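PDB 4LRZ: PTS-dependent dihydroxyacetone kinase operon regulatory protein from Escherichia coli, which activates the dhaKLM operon from a sigma-70 promoter and represses its own expression, and is represented here by its sensor region, with GAF and PAS domains. Local coordinates for residues W20-K25 and C108-I113; M27-W32 and V139-A144. All coordinates share one frame; numbering follows the deposited sequence.

Interaction 1. Residues W20-K25 and C108-I113; sequences WERCNK and CAEGII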
loop_
_atom_site.group_PDB
_atom_site.type_symbol
_atom_site.label_atom_id
_atom_site.label_comp_id
_atom_site.label_asym_id
_atom_site.label_seq_id
_atom_site.Cartn_x
_atom_site.Cartn_y
_atom_site.Cartn_z
ATOM N N TRP F 20 -15.728 -12.061 30.950
ATOM C CA TRP F 20 -16.093 -12.016 32.356
ATOM C C TRP F 20 -15.698 -13.278 33.112
ATOM O O TRP F 20 -15.191 -13.172 34.212
ATOM C CB TRP F 20 -17.566 -11.783 32.507
ATOM C CG TRP F 20 -18.016 -10.377 32.257
ATOM C CD1 TRP F 20 -17.283 -9.336 31.730
ATOM C CD2 TRP F 20 -19.345 -9.869 32.452
ATOM N NE1 TRP F 20 -18.064 -8.215 31.632
ATOM C CE2 TRP F 20 -19.332 -8.506 32.061
ATOM C CE3 TRP F 20 -20.542 -10.429 32.951
ATOM C CZ2 TRP F 20 -20.476 -7.681 32.153
ATOM C CZ3 TRP F 20 -21.687 -9.612 33.025
ATOM C CH2 TRP F 20 -21.645 -8.253 32.622
ATOM N N GLU F 21 -15.906 -14.459 32.523
ATOM C CA GLU F 21 -15.464 -15.717 33.171
ATOM C C GLU F 21 -13.952 -15.771 33.397
ATOM O O GLU F 21 -13.527 -16.337 34.380
ATOM C CB GLU F 21 -15.887 -17.006 32.418
ATOM C CG GLU F 21 -17.409 -17.262 32.238
ATOM C CD GLU F 21 -17.734 -18.548 31.390
ATOM O OE1 GLU F 21 -16.844 -19.026 30.611
ATOM O OE2 GLU F 21 -18.886 -19.080 31.507
ATOM N N ARG F 22 -13.142 -15.213 32.493
ATOM C CA ARG F 22 -11.676 -15.194 32.701
ATOM C C ARG F 22 -11.312 -14.227 33.824
ATOM O O ARG F 22 -10.477 -14.525 34.686
ATOM C CB ARG F 22 -10.927 -14.832 31.422
ATOM C CG ARG F 22 -11.160 -15.803 30.250
ATOM C CD ARG F 22 -10.202 -15.485 29.064
ATOM N NE ARG F 22 -10.457 -14.186 28.422
ATOM C CZ ARG F 22 -11.312 -14.007 27.409
ATOM N NH1 ARG F 22 -12.006 -15.038 26.913
ATOM N NH2 ARG F 22 -11.478 -12.792 26.889
ATOM N N CYS F 23 -11.974 -13.077 33.816
ATOM C CA CYS F 23 -11.745 -12.023 34.813
ATOM C C CYS F 23 -12.197 -12.406 36.231
ATOM O O CYS F 23 -11.631 -11.929 37.214
ATOM C CB CYS F 23 -12.441 -10.725 34.382
ATOM S SG CYS F 23 -11.718 -9.836 32.938
ATOM N N ASN F 24 -13.219 -13.261 36.307
ATOM C CA ASN F 24 -13.792 -13.764 37.556
ATOM C C ASN F 24 -12.799 -14.522 38.447
ATOM O O ASN F 24 -12.901 -14.463 39.658
ATOM C CB ASN F 24 -14.983 -14.685 37.251
ATOM C CG ASN F 24 -16.291 -13.949 37.256
ATOM O OD1 ASN F 24 -16.431 -12.928 37.932
ATOM N ND2 ASN F 24 -17.267 -14.454 36.502
ATOM N N LYS F 25 -11.866 -15.237 37.811
ATOM C CA LYS F 25 -10.858 -16.025 38.496
ATOM C C LYS F 25 -10.030 -15.182 39.467
ATOM O O LYS F 25 -9.882 -15.561 40.633
ATOM C CB LYS F 25 -9.934 -16.708 37.486
ATOM C CG LYS F 25 -10.611 -17.765 36.584
ATOM C CD LYS F 25 -9.624 -18.299 35.485
ATOM C CE LYS F 25 -10.329 -18.923 34.245
ATOM N NZ LYS F 25 -9.870 -18.358 32.880
ATOM N N CYS F 108 -3.009 -2.213 29.392
ATOM C CA CYS F 108 -4.458 -2.275 29.485
ATOM C C CYS F 108 -4.946 -3.688 29.229
ATOM O O CYS F 108 -6.140 -3.893 28.876
ATOM C CB CYS F 108 -5.091 -1.365 28.407
ATOM S SG CYS F 108 -4.574 0.342 28.495
ATOM N N ALA F 109 -4.047 -4.658 29.421
ATOM C CA ALA F 109 -4.410 -6.082 29.382
ATOM C C ALA F 109 -5.691 -6.374 30.153
ATOM O O ALA F 109 -6.078 -5.645 31.068
ATOM C CB ALA F 109 -3.234 -7.000 29.835
ATOM N N GLU F 110 -6.388 -7.397 29.679
ATOM C CA GLU F 110 -7.615 -7.839 30.265
ATOM C C GLU F 110 -7.359 -8.277 31.696
ATOM O O GLU F 110 -8.233 -8.112 32.544
ATOM C CB GLU F 110 -8.107 -9.055 29.493
ATOM C CG GLU F 110 -9.460 -9.537 29.929
ATOM C CD GLU F 110 -9.964 -10.671 29.043
ATOM O OE1 GLU F 110 -9.319 -11.735 29.027
ATOM O OE2 GLU F 110 -10.992 -10.494 28.334
ATOM N N GLY F 111 -6.188 -8.873 31.934
ATOM C CA GLY F 111 -5.803 -9.347 33.266
ATOM C C GLY F 111 -5.523 -8.177 34.209
ATOM O O GLY F 111 -5.318 -8.383 35.404
ATOM N N ILE F 112 -5.522 -6.940 33.688
ATOM C CA ILE F 112 -5.258 -5.786 34.579
ATOM C C ILE F 112 -6.497 -4.897 34.728
ATOM O O ILE F 112 -6.853 -4.463 35.828
ATOM C CB ILE F 112 -4.058 -4.937 34.100
ATOM C CG1 ILE F 112 -2.843 -5.828 33.840
ATOM C CG2 ILE F 112 -3.769 -3.810 35.081
ATOM C CD1 ILE F 112 -1.612 -5.098 33.346
ATOM N N ILE F 113 -7.179 -4.620 33.631
ATOM C CA ILE F 113 -8.279 -3.665 33.731
ATOM C C ILE F 113 -9.632 -4.324 33.485
ATOM O O ILE F 113 -10.651 -3.645 33.473
ATOM C CB ILE F 113 -8.075 -2.368 32.824
ATOM C CG1 ILE F 113 -8.137 -2.709 31.309
ATOM C CG2 ILE F 113 -6.803 -1.576 33.251
ATOM C CD1 ILE F 113 -8.227 -1.515 30.422
#
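Arg22 and Glu110 form a side-on salt bridge, with two guanidinium nitrogens each taking one carboxylate oxygen. NE gives the straighter bond, 2.8 Å to Glu110 OE1 at an N-H...O angle of 164°, and OE1 lies in the guanidinium plane. NH2 donates to the syn lone pair of Glu110 OE2, also over 2.8 Å, but this oxygen is tilted out of the guanidinium plane. The guanidinium and carboxylate planes are 32° apart, a slightly twisted grip. Glu110 reaches across with an extended chain, CG anti to the backbone N (chi1 -174°), whereas Arg22 bends at chi3 to turn its NE edge to the carboxylate. Beside the salt bridge, Cys23 SG touches Glu110 CG at 3.8 Å. The hydroxyl of Ser19, one turn before Arg22 in helix 14-26, is hydrogen-bonded to Glu110 OE2, giving this buried carboxylate a second hold besides the arginine. Ile123 touches both Arg22 and Glu110, and Ser119 also packs on Glu110. Helix 14-26 is thus pinned to the short helix 110-113 within the GAF domain, with helix 117-124 packed against both members of the ion pair.

Interaction 2. Residues M27-W32 and V139-A144; sequences MKRETW and VLWNWA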
loop_
_atom_site.group_PDB
_atom_site.type_symbol
_atom_site.label_atom_id
_atom_site.label_comp_id
_atom_site.label_asym_id
_atom_site.label_seq_id
_atom_site.Cartn_x
_atom_site.Cartn_y
_atom_site.Cartn_z
ATOM N N MET F 27 -9.877 -11.410 39.992
ATOM C CA MET F 27 -10.095 -9.997 39.853
ATOM C C MET F 27 -11.500 -9.708 40.361
ATOM O O MET F 27 -12.414 -10.519 40.204
ATOM C CB MET F 27 -9.991 -9.650 38.345
ATOM C CG MET F 27 -9.002 -8.546 37.894
ATOM S SD MET F 27 -9.199 -8.045 36.085
ATOM C CE MET F 27 -8.963 -9.689 35.404
ATOM N N LYS F 28 -11.676 -8.532 40.939
ATOM C CA LYS F 28 -12.986 -8.104 41.422
ATOM C C LYS F 28 -13.483 -6.892 40.627
ATOM O O LYS F 28 -12.685 -6.082 40.148
ATOM C CB LYS F 28 -12.907 -7.784 42.915
ATOM C CG LYS F 28 -12.342 -8.943 43.731
ATOM C CD LYS F 28 -11.359 -8.471 44.797
ATOM C CE LYS F 28 -11.941 -8.543 46.231
ATOM N NZ LYS F 28 -11.185 -7.616 47.166
ATOM N N ARG F 29 -14.805 -6.786 40.512
ATOM C CA ARG F 29 -15.481 -5.699 39.818
ATOM C C ARG F 29 -15.259 -4.318 40.440
ATOM O O ARG F 29 -15.249 -3.314 39.726
ATOM C CB ARG F 29 -16.980 -6.005 39.678
ATOM C CG ARG F 29 -17.271 -7.206 38.743
ATOM C CD ARG F 29 -18.755 -7.470 38.510
ATOM N NE ARG F 29 -19.166 -7.381 37.098
ATOM C CZ ARG F 29 -19.363 -6.242 36.427
ATOM N NH1 ARG F 29 -19.151 -5.070 37.032
ATOM N NH2 ARG F 29 -19.753 -6.262 35.151
ATOM N N GLU F 30 -15.074 -4.234 41.750
ATOM C CA GLU F 30 -15.053 -2.890 42.357
ATOM C C GLU F 30 -13.674 -2.322 42.619
ATOM O O GLU F 30 -13.575 -1.203 43.064
ATOM C CB GLU F 30 -15.893 -2.794 43.644
ATOM C CG GLU F 30 -16.813 -3.984 43.910
ATOM C CD GLU F 30 -16.026 -5.277 44.104
ATOM O OE1 GLU F 30 -14.997 -5.237 44.828
ATOM O OE2 GLU F 30 -16.437 -6.312 43.515
ATOM N N THR F 31 -12.612 -3.078 42.382
ATOM C CA THR F 31 -11.295 -2.568 42.740
ATOM C C THR F 31 -10.694 -1.775 41.600
ATOM O O THR F 31 -10.991 -2.031 40.416
ATOM C CB THR F 31 -10.321 -3.672 43.160
ATOM O OG1 THR F 31 -10.323 -4.711 42.169
ATOM C CG2 THR F 31 -10.708 -4.260 44.595
ATOM N N TRP F 32 -9.860 -0.802 41.959
ATOM C CA TRP F 32 -9.108 -0.019 40.983
ATOM C C TRP F 32 -7.927 0.565 41.705
ATOM O O TRP F 32 -8.063 1.070 42.817
ATOM C CB TRP F 32 -9.968 1.101 40.360
ATOM C CG TRP F 32 -9.380 1.725 39.107
ATOM C CD1 TRP F 32 -8.626 2.865 39.034
ATOM C CD2 TRP F 32 -9.503 1.240 37.754
ATOM N NE1 TRP F 32 -8.282 3.132 37.720
ATOM C CE2 TRP F 32 -8.804 2.156 36.913
ATOM C CE3 TRP F 32 -10.157 0.144 37.168
ATOM C CZ2 TRP F 32 -8.713 1.992 35.519
ATOM C CZ3 TRP F 32 -10.070 -0.016 35.768
ATOM C CH2 TRP F 32 -9.353 0.912 34.966
ATOM N N VAL F 139 -15.194 1.170 37.562
ATOM C CA VAL F 139 -14.605 2.476 37.284
ATOM C C VAL F 139 -14.828 2.869 35.809
ATOM O O VAL F 139 -14.954 4.058 35.490
ATOM C CB VAL F 139 -13.109 2.521 37.733
ATOM C CG1 VAL F 139 -12.334 3.594 36.991
ATOM C CG2 VAL F 139 -13.048 2.763 39.233
ATOM N N LEU F 140 -14.963 1.868 34.940
ATOM C CA LEU F 140 -15.162 2.102 33.507
ATOM C C LEU F 140 -16.614 2.227 33.050
ATOM O O LEU F 140 -16.856 2.427 31.857
ATOM C CB LEU F 140 -14.428 1.035 32.677
ATOM C CG LEU F 140 -12.899 0.995 32.874
ATOM C CD1 LEU F 140 -12.250 -0.037 31.959
ATOM C CD2 LEU F 140 -12.228 2.381 32.683
ATOM N N TRP F 141 -17.569 2.143 33.975
ATOM C CA TRP F 141 -18.995 2.185 33.602
ATOM C C TRP F 141 -19.442 3.522 32.990
ATOM O O TRP F 141 -20.468 3.589 32.341
ATOM C CB TRP F 141 -19.893 1.799 34.774
ATOM C CG TRP F 141 -19.828 0.294 35.152
ATOM C CD1 TRP F 141 -18.922 -0.641 34.699
ATOM C CD2 TRP F 141 -20.690 -0.409 36.072
ATOM N NE1 TRP F 141 -19.175 -1.862 35.267
ATOM C CE2 TRP F 141 -20.248 -1.757 36.112
ATOM C CE3 TRP F 141 -21.790 -0.028 36.869
ATOM C CZ2 TRP F 141 -20.870 -2.732 36.919
ATOM C CZ3 TRP F 141 -22.411 -1.002 37.683
ATOM C CH2 TRP F 141 -21.947 -2.336 37.697
ATOM N N ASN F 142 -18.657 4.565 33.207
ATOM C CA ASN F 142 -18.914 5.849 32.584
ATOM C C ASN F 142 -18.344 6.015 31.190
ATOM O O ASN F 142 -18.605 7.024 30.569
ATOM C CB ASN F 142 -18.391 6.962 33.482
ATOM C CG ASN F 142 -19.143 7.030 34.741
ATOM O OD1 ASN F 142 -18.610 6.709 35.805
ATOM N ND2 ASN F 142 -20.440 7.343 34.638
ATOM N N TRP F 143 -17.592 5.016 30.724
ATOM C CA TRP F 143 -16.862 5.058 29.469
ATOM C C TRP F 143 -17.395 4.092 28.423
ATOM O O TRP F 143 -17.995 3.050 28.752
ATOM C CB TRP F 143 -15.368 4.815 29.726
ATOM C CG TRP F 143 -14.854 5.873 30.561
ATOM C CD1 TRP F 143 -14.910 5.945 31.925
ATOM C CD2 TRP F 143 -14.337 7.123 30.119
ATOM N NE1 TRP F 143 -14.409 7.147 32.364
ATOM C CE2 TRP F 143 -14.043 7.890 31.276
ATOM C CE3 TRP F 143 -14.073 7.669 28.860
ATOM C CZ2 TRP F 143 -13.505 9.164 31.206
ATOM C CZ3 TRP F 143 -13.514 8.914 28.795
ATOM C CH2 TRP F 143 -13.239 9.655 29.959
ATOM N N ALA F 144 -17.206 4.489 27.165
ATOM C CA ALA F 144 -17.345 3.635 26.015
ATOM C C ALA F 144 -15.938 3.481 25.402
ATOM O O ALA F 144 -15.203 4.469 25.296
ATOM C CB ALA F 144 -18.311 4.280 24.986
HETATM O O HOH W 1 -13.512 -1.029 39.442
#
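Trp32 and Val139 meet where the loop following helix 14-26 lies against the connection between strands 128-131 and 143-151 of the GAF sheet. Val139 CG1 sits over one face of the indole in a CH-pi contact, 3.9 Å from the centroid of the five-membered ring and only 15° off its normal. The other methyl, CG2, reaches Trp32 CB at 3.7 Å, so the valine straddles the root and the face of the tryptophan. Trp32 CG is anti to the backbone N (chi1 -165°), which carries the ring out over the 3-10 turn. The far corner of the ring, CH2, approaches Leu140 CD2 at 4.0 Å, while NE1 is hydrogen-bonded to Leu100 O. With an alanine here the ring face over Val139 would be gone, which is likely to leave the Val139 and Leu140 side chains without their aromatic partner and Leu100 O without its indole donor.

Arg29 makes the second meeting, its NH1 coming in at the edge of the Trp141 ring beside CZ2, with the two planes 69° apart. The indole NH of Trp141 is directed elsewhere, to His135 O. The guanidinium also makes cation-pi contacts with Trp20 and Phe136, so it is set among three aromatic rings. Between the two clusters a water donates to Arg29 O and Thr31 O, at 2.9 Å each, and weakly accepts from Val139 N, tying the backbones together. Lys137 NZ adds hydrogen bonds to Lys28 O and Thr31 O. Beyond the turn the chain enters strand 143-151, which lies between 128-131 and 157-166 in an antiparallel sheet of order 2-1-5-4-3, the strand order that GAF domains share with PAS domains; the N-terminal loop is fastened to the connection leading into its fourth strand.

The first segments of interactions 1 and 2, 20-25 and 27-32, follow one another along the N-terminal part of the chain, and the centres of the two contacts are 11 Å apart. Both fasten it to the GAF domain: 20-25 as a helix on 108-113, then 27-32 as a loop on 139-144. They also touch directly. Met27 CE packs against Glu110 O at 3.3 Å, Arg29 NH2 lies 3.4 Å from Trp20 CZ2, and Ile113 CG2 meets Trp32 CH2 at 4.0 Å, bringing helix 110-113 against the indole that packs on Val139. The Arg22 side chain of interaction 1 is about 14 Å from a bound ADP, too far for direct contact.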